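Local coordinates for protein CyaB (Pseudomonas aeruginosa, PDB 3R5G) that probably makes cyclic AMP from ATP, this chain being the adenylyl cyclase catalytic domain of a longer membrane protein, at residues A[87-92]-A[108-113]; A[8-13]-A[119-124]. All blocks are in the same frame, centred on the assembly; numbering follows the deposited sequence.

Contact 1 (A[87-92]-A[108-113])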
loop_
_atom_site.group_PDB
_atom_site.type_symbol
_atom_site.label_atom_id
_atom_site.label_comp_id
_atom_site.label_asym_id
_atom_site.label_seq_id
_atom_site.Cartn_x
_atom_site.Cartn_y
_atom_site.Cartn_z
ATOM N N ALA A 87 5.094 -1.963 -21.995
ATOM C CA ALA A 87 4.914 -3.337 -22.278
ATOM C C ALA A 87 3.830 -4.010 -21.490
ATOM O O ALA A 87 3.108 -4.907 -21.999
ATOM C CB ALA A 87 6.295 -4.049 -22.051
ATOM N N MET A 88 3.662 -3.689 -20.197
ATOM C CA MET A 88 2.610 -4.225 -19.382
ATOM C C MET A 88 1.265 -3.775 -19.903
ATOM O O MET A 88 0.331 -4.584 -19.894
ATOM C CB MET A 88 2.796 -3.780 -17.926
ATOM C CG MET A 88 4.031 -4.416 -17.256
ATOM S SD MET A 88 4.253 -3.694 -15.624
ATOM C CE MET A 88 5.335 -4.938 -14.892
ATOM N N ARG A 89 1.159 -2.509 -20.293
ATOM C CA ARG A 89 -0.146 -2.018 -20.806
ATOM C C ARG A 89 -0.486 -2.772 -22.095
ATOM O O ARG A 89 -1.714 -3.107 -22.292
ATOM C CB ARG A 89 -0.002 -0.515 -21.012
ATOM C CG ARG A 89 -1.268 0.100 -21.587
ATOM C CD ARG A 89 -1.327 1.611 -21.465
ATOM N NE ARG A 89 -0.256 2.176 -22.282
ATOM C CZ ARG A 89 0.064 3.501 -22.274
ATOM N NH1 ARG A 89 -0.681 4.317 -21.474
ATOM N NH2 ARG A 89 1.024 4.000 -23.019
ATOM N N LYS A 90 0.519 -3.062 -22.956
ATOM C CA LYS A 90 0.218 -3.852 -24.163
ATOM C C LYS A 90 -0.181 -5.247 -23.777
ATOM O O LYS A 90 -1.109 -5.815 -24.374
ATOM C CB LYS A 90 1.402 -3.912 -25.110
ATOM C CG LYS A 90 1.786 -2.658 -25.794
ATOM C CD LYS A 90 3.024 -2.819 -26.604
ATOM C CE LYS A 90 3.411 -1.472 -27.230
ATOM N NZ LYS A 90 4.718 -1.476 -27.877
ATOM N N HIS A 91 0.451 -5.842 -22.786
ATOM C CA HIS A 91 0.133 -7.229 -22.469
ATOM C C HIS A 91 -1.227 -7.334 -21.816
ATOM O O HIS A 91 -1.938 -8.344 -21.904
ATOM C CB HIS A 91 1.212 -7.797 -21.559
ATOM C CG HIS A 91 1.155 -9.275 -21.477
ATOM N ND1 HIS A 91 1.409 -10.078 -22.564
ATOM C CD2 HIS A 91 0.964 -10.083 -20.410
ATOM C CE1 HIS A 91 1.307 -11.344 -22.176
ATOM N NE2 HIS A 91 1.056 -11.373 -20.871
ATOM N N MET A 92 -1.684 -6.273 -21.188
ATOM C CA MET A 92 -3.021 -6.288 -20.647
ATOM C C MET A 92 -4.071 -6.490 -21.680
ATOM O O MET A 92 -5.100 -7.062 -21.331
ATOM C CB MET A 92 -3.286 -4.991 -19.861
ATOM C CG MET A 92 -2.904 -5.092 -18.454
ATOM S SD MET A 92 -4.062 -6.145 -17.518
ATOM C CE MET A 92 -5.410 -5.186 -16.883
ATOM N N LEU A 108 -11.443 -4.144 -17.105
ATOM C CA LEU A 108 -10.287 -4.196 -16.181
ATOM C C LEU A 108 -9.164 -3.512 -16.924
ATOM O O LEU A 108 -8.858 -3.887 -18.065
ATOM C CB LEU A 108 -9.872 -5.644 -15.948
ATOM C CG LEU A 108 -10.844 -6.506 -15.118
ATOM C CD1 LEU A 108 -10.492 -8.011 -15.137
ATOM C CD2 LEU A 108 -10.930 -5.964 -13.669
ATOM N N GLU A 109 -8.551 -2.504 -16.308
ATOM C CA GLU A 109 -7.492 -1.775 -17.026
ATOM C C GLU A 109 -6.411 -1.365 -16.072
ATOM O O GLU A 109 -6.707 -0.957 -14.978
ATOM C CB GLU A 109 -7.993 -0.519 -17.683
ATOM C CG GLU A 109 -6.839 0.089 -18.570
ATOM C CD GLU A 109 -6.391 -0.760 -19.702
ATOM O OE1 GLU A 109 -7.042 -0.567 -20.771
ATOM O OE2 GLU A 109 -5.439 -1.611 -19.552
ATOM N N ILE A 110 -5.184 -1.453 -16.548
ATOM C CA ILE A 110 -4.051 -1.111 -15.703
ATOM C C ILE A 110 -3.874 0.379 -15.686
ATOM O O ILE A 110 -4.134 1.067 -16.677
ATOM C CB ILE A 110 -2.752 -1.866 -16.217
ATOM C CG1 ILE A 110 -1.619 -1.693 -15.195
ATOM C CG2 ILE A 110 -2.422 -1.455 -17.747
ATOM C CD1 ILE A 110 -0.456 -2.550 -15.710
ATOM N N ARG A 111 -3.465 0.879 -14.532
ATOM C CA ARG A 111 -2.935 2.239 -14.446
ATOM C C ARG A 111 -1.631 2.243 -13.704
ATOM O O ARG A 111 -1.385 1.374 -12.852
ATOM C CB ARG A 111 -3.943 3.168 -13.808
ATOM C CG ARG A 111 -4.127 2.887 -12.391
ATOM C CD ARG A 111 -5.193 3.817 -11.849
ATOM N NE ARG A 111 -5.347 3.463 -10.434
ATOM C CZ ARG A 111 -5.807 4.299 -9.515
ATOM N NH1 ARG A 111 -5.839 3.907 -8.241
ATOM N NH2 ARG A 111 -6.200 5.516 -9.865
ATOM N N MET A 112 -0.816 3.246 -14.014
ATOM C CA MET A 112 0.567 3.282 -13.540
ATOM C C MET A 112 1.047 4.654 -13.184
ATOM O O MET A 112 0.660 5.617 -13.888
ATOM C CB MET A 112 1.501 2.742 -14.672
ATOM C CG MET A 112 1.045 1.343 -15.070
ATOM S SD MET A 112 2.066 0.750 -16.476
ATOM C CE MET A 112 0.781 0.399 -17.507
ATOM N N GLY A 113 1.942 4.729 -12.196
ATOM C CA GLY A 113 2.579 5.963 -11.802
ATOM C C GLY A 113 4.082 5.724 -11.711
ATOM O O GLY A 113 4.423 4.651 -11.155
HETATM O O HOH W 1 -4.188 -2.173 -21.871
#
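The carboxylate of E109 is the flat group of this contact, and it meets the helix through OE2, which lies 4.0 Å from M92 CB. E109 OE2 also accepts the N-H of I110 on its own strand through its anti lone pair, N to OE2 3.0 Å (150° at the hydrogen). A water donates both to E109 OE2, at 2.7 Å, and to R89 O, also at 2.7 Å, and R96 further along helix 74-100 adds a salt bridge. R89's own guanidinium leaves the contact for D192.

Behind this polar margin the packing is apolar. Helix and strand run nearly antiparallel, at 171° and 8.6 Å between axes, and helix 74-100 covers one face of the central sheet of the cyclase domain. M92 CG rests 3.7 Å from I110 CG2, and the two bends beyond it carry SD and CE on to the strand, where CE ends against the backbone, nearest to I110 N and L108 O. With CG1 anti to the backbone N (chi1 -171°), I110 brings CD1 to 4.1 Å from M88 CB. M112 reaches across with its CE methyl, 3.7 Å from R89 CB.

Thus methionine and isoleucine carbons, with CA and CB of R89, hold helix to strand, and the one water bridge sits at the E109 end. Three donors on E109 OE2, the I110 N-H, R96 and the water, would be expected to favour a charged carboxylate.

Contact 2 (A[8-13]-A[119-124])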
loop_
_atom_site.group_PDB
_atom_site.type_symbol
_atom_site.label_atom_id
_atom_site.label_comp_id
_atom_site.label_asym_id
_atom_site.label_seq_id
_atom_site.Cartn_x
_atom_site.Cartn_y
_atom_site.Cartn_z
ATOM N N LYS A 8 19.822 6.304 -2.740
ATOM C CA LYS A 8 20.225 6.070 -4.133
ATOM C C LYS A 8 19.149 6.662 -5.067
ATOM O O LYS A 8 17.981 6.667 -4.654
ATOM C CB LYS A 8 20.324 4.578 -4.394
ATOM C CG LYS A 8 21.534 3.960 -3.684
ATOM C CD LYS A 8 21.382 2.424 -3.759
ATOM C CE LYS A 8 21.815 1.920 -5.110
ATOM N NZ LYS A 8 22.722 0.732 -4.835
ATOM N N LYS A 9 19.564 7.077 -6.265
ATOM C CA LYS A 9 18.570 7.625 -7.286
ATOM C C LYS A 9 17.937 6.371 -7.905
ATOM O O LYS A 9 18.633 5.532 -8.485
ATOM C CB LYS A 9 19.303 8.408 -8.325
ATOM C CG LYS A 9 18.207 9.036 -9.304
ATOM C CD LYS A 9 18.872 10.040 -10.167
ATOM C CE LYS A 9 18.942 11.400 -9.539
ATOM N NZ LYS A 9 19.415 12.329 -10.641
ATOM N N LEU A 10 16.626 6.235 -7.773
ATOM C CA LEU A 10 15.863 5.139 -8.321
ATOM C C LEU A 10 14.746 5.688 -9.199
ATOM O O LEU A 10 14.306 6.792 -8.995
ATOM C CB LEU A 10 15.237 4.324 -7.230
ATOM C CG LEU A 10 16.119 3.822 -6.086
ATOM C CD1 LEU A 10 15.264 3.015 -5.132
ATOM C CD2 LEU A 10 17.162 2.940 -6.638
ATOM N N THR A 11 14.298 4.852 -10.148
ATOM C CA THR A 11 12.956 5.058 -10.769
ATOM C C THR A 11 12.060 4.033 -10.118
ATOM O O THR A 11 12.334 2.810 -10.099
ATOM C CB THR A 11 13.042 5.008 -12.288
ATOM O OG1 THR A 11 13.815 6.100 -12.769
ATOM C CG2 THR A 11 11.580 5.182 -12.907
ATOM N N VAL A 12 10.932 4.512 -9.639
ATOM C CA VAL A 12 9.967 3.725 -8.872
ATOM C C VAL A 12 8.622 3.649 -9.578
ATOM O O VAL A 12 8.159 4.689 -10.093
ATOM C CB VAL A 12 9.702 4.321 -7.426
ATOM C CG1 VAL A 12 8.689 3.529 -6.669
ATOM C CG2 VAL A 12 11.061 4.506 -6.691
ATOM N N PHE A 13 8.062 2.447 -9.724
ATOM C CA PHE A 13 6.874 2.173 -10.527
ATOM C C PHE A 13 5.837 1.547 -9.607
ATOM O O PHE A 13 6.144 0.613 -8.820
ATOM C CB PHE A 13 7.324 1.120 -11.592
ATOM C CG PHE A 13 6.192 0.492 -12.286
ATOM C CD1 PHE A 13 5.825 0.982 -13.570
ATOM C CD2 PHE A 13 5.452 -0.580 -11.720
ATOM C CE1 PHE A 13 4.783 0.367 -14.269
ATOM C CE2 PHE A 13 4.345 -1.195 -12.456
ATOM C CZ PHE A 13 4.012 -0.717 -13.726
ATOM N N CYS A 119 16.005 7.818 -3.055
ATOM C CA CYS A 119 15.228 6.994 -2.142
ATOM C C CYS A 119 16.140 6.289 -1.156
ATOM O O CYS A 119 17.283 6.154 -1.446
ATOM C CB CYS A 119 14.487 5.872 -2.915
ATOM S SG CYS A 119 13.277 6.493 -4.122
ATOM N N THR A 120 15.614 5.868 -0.023
ATOM C CA THR A 120 16.412 5.064 0.951
ATOM C C THR A 120 16.069 3.613 0.738
ATOM O O THR A 120 14.876 3.177 0.769
ATOM C CB THR A 120 16.072 5.479 2.383
ATOM O OG1 THR A 120 16.281 6.884 2.532
ATOM C CG2 THR A 120 16.825 4.612 3.397
ATOM N N VAL A 121 17.110 2.781 0.563
ATOM C CA VAL A 121 16.890 1.341 0.300
ATOM C C VAL A 121 17.585 0.480 1.345
ATOM O O VAL A 121 18.705 0.786 1.714
ATOM C CB VAL A 121 17.541 0.783 -1.010
ATOM C CG1 VAL A 121 16.770 -0.535 -1.523
ATOM C CG2 VAL A 121 17.687 1.885 -2.001
ATOM N N GLY A 122 16.932 -0.533 1.807
ATOM C CA GLY A 122 17.531 -1.261 2.957
ATOM C C GLY A 122 16.678 -2.393 3.366
ATOM O O GLY A 122 15.656 -2.702 2.759
ATOM N N ASN A 123 17.076 -3.064 4.474
ATOM C CA ASN A 123 16.265 -4.102 5.004
ATOM C C ASN A 123 15.455 -3.543 6.161
ATOM O O ASN A 123 16.024 -3.042 7.146
ATOM C CB ASN A 123 17.137 -5.290 5.517
ATOM C CG ASN A 123 17.897 -5.906 4.413
ATOM O OD1 ASN A 123 17.303 -6.506 3.500
ATOM N ND2 ASN A 123 19.218 -5.764 4.456
ATOM N N PHE A 124 14.128 -3.617 5.996
ATOM C CA PHE A 124 13.210 -3.003 6.981
ATOM C C PHE A 124 12.226 -4.011 7.457
ATOM O O PHE A 124 11.822 -4.898 6.744
ATOM C CB PHE A 124 12.459 -1.851 6.321
ATOM C CG PHE A 124 13.347 -0.786 5.810
ATOM C CD1 PHE A 124 13.360 -0.484 4.464
ATOM C CD2 PHE A 124 14.206 -0.097 6.668
ATOM C CE1 PHE A 124 14.175 0.511 3.975
ATOM C CE2 PHE A 124 15.015 0.932 6.184
ATOM C CZ PHE A 124 15.016 1.230 4.813
#
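L10 and C119 face one another where the two strands meet, the leucine laying CD1 3.7 Å from C119 CB. The same methyl passes V121 at an angle, 4.1 Å from CG2, and so lies against two residues of the strand at once. V121 CG2 also meets the aliphatic part of K8, whose CD crosses it at 4.1 Å before the chain bends away to a salt bridge with D68. C119 holds SG anti to its carbonyl carbon (chi1 -62°), and the sulfur reaches on to V12, 3.9 Å from CG2.

Beneath these side chains the strands share a single antiparallel hydrogen-bonded pair. K8 N-H donates to C119 O, N to O 2.9 Å, with the donor lying close to the line of the C119 carbonyl, and C119 N donates to K8 O at 2.8 Å, from a direction tilted 30° out of the carbonyl plane. Past this pair the strands part steeply, at 97° between their directions, and side chains alone carry the contact. The divergence is a matter of fold: strand 118-124 pairs with 129-135 in a hairpin that leaves the main sheet, like the arm that class III nucleotidyl cyclases use in dimer formation. I134 of the returning strand packs on both V12 and V121. Farther out, N123 O accepts a hydrogen bond from N37 of the second subunit, and F124 packs on that subunit's T33.

Overall arrangement
Both contacts are buried and both reach one sheet, since strands 6-18 and 109-116 are neighbours in it, yet their centres lie about 23 Å apart, on opposite sides of the chain's centre. Contact 1 is a layer contact between helix and sheet inside the subunit, and no other chain touches it. Contact 2 joins strand to strand at the root of the hairpin, whose far part meets the second subunit. Direct backbone bonds fix the latter, whereas the former relies on apolar carbons and a water. F13 connects the two: its ring touches the sulfurs of both M88 and M112, extending the methionine-rich core of contact 1 onto the strand of contact 2.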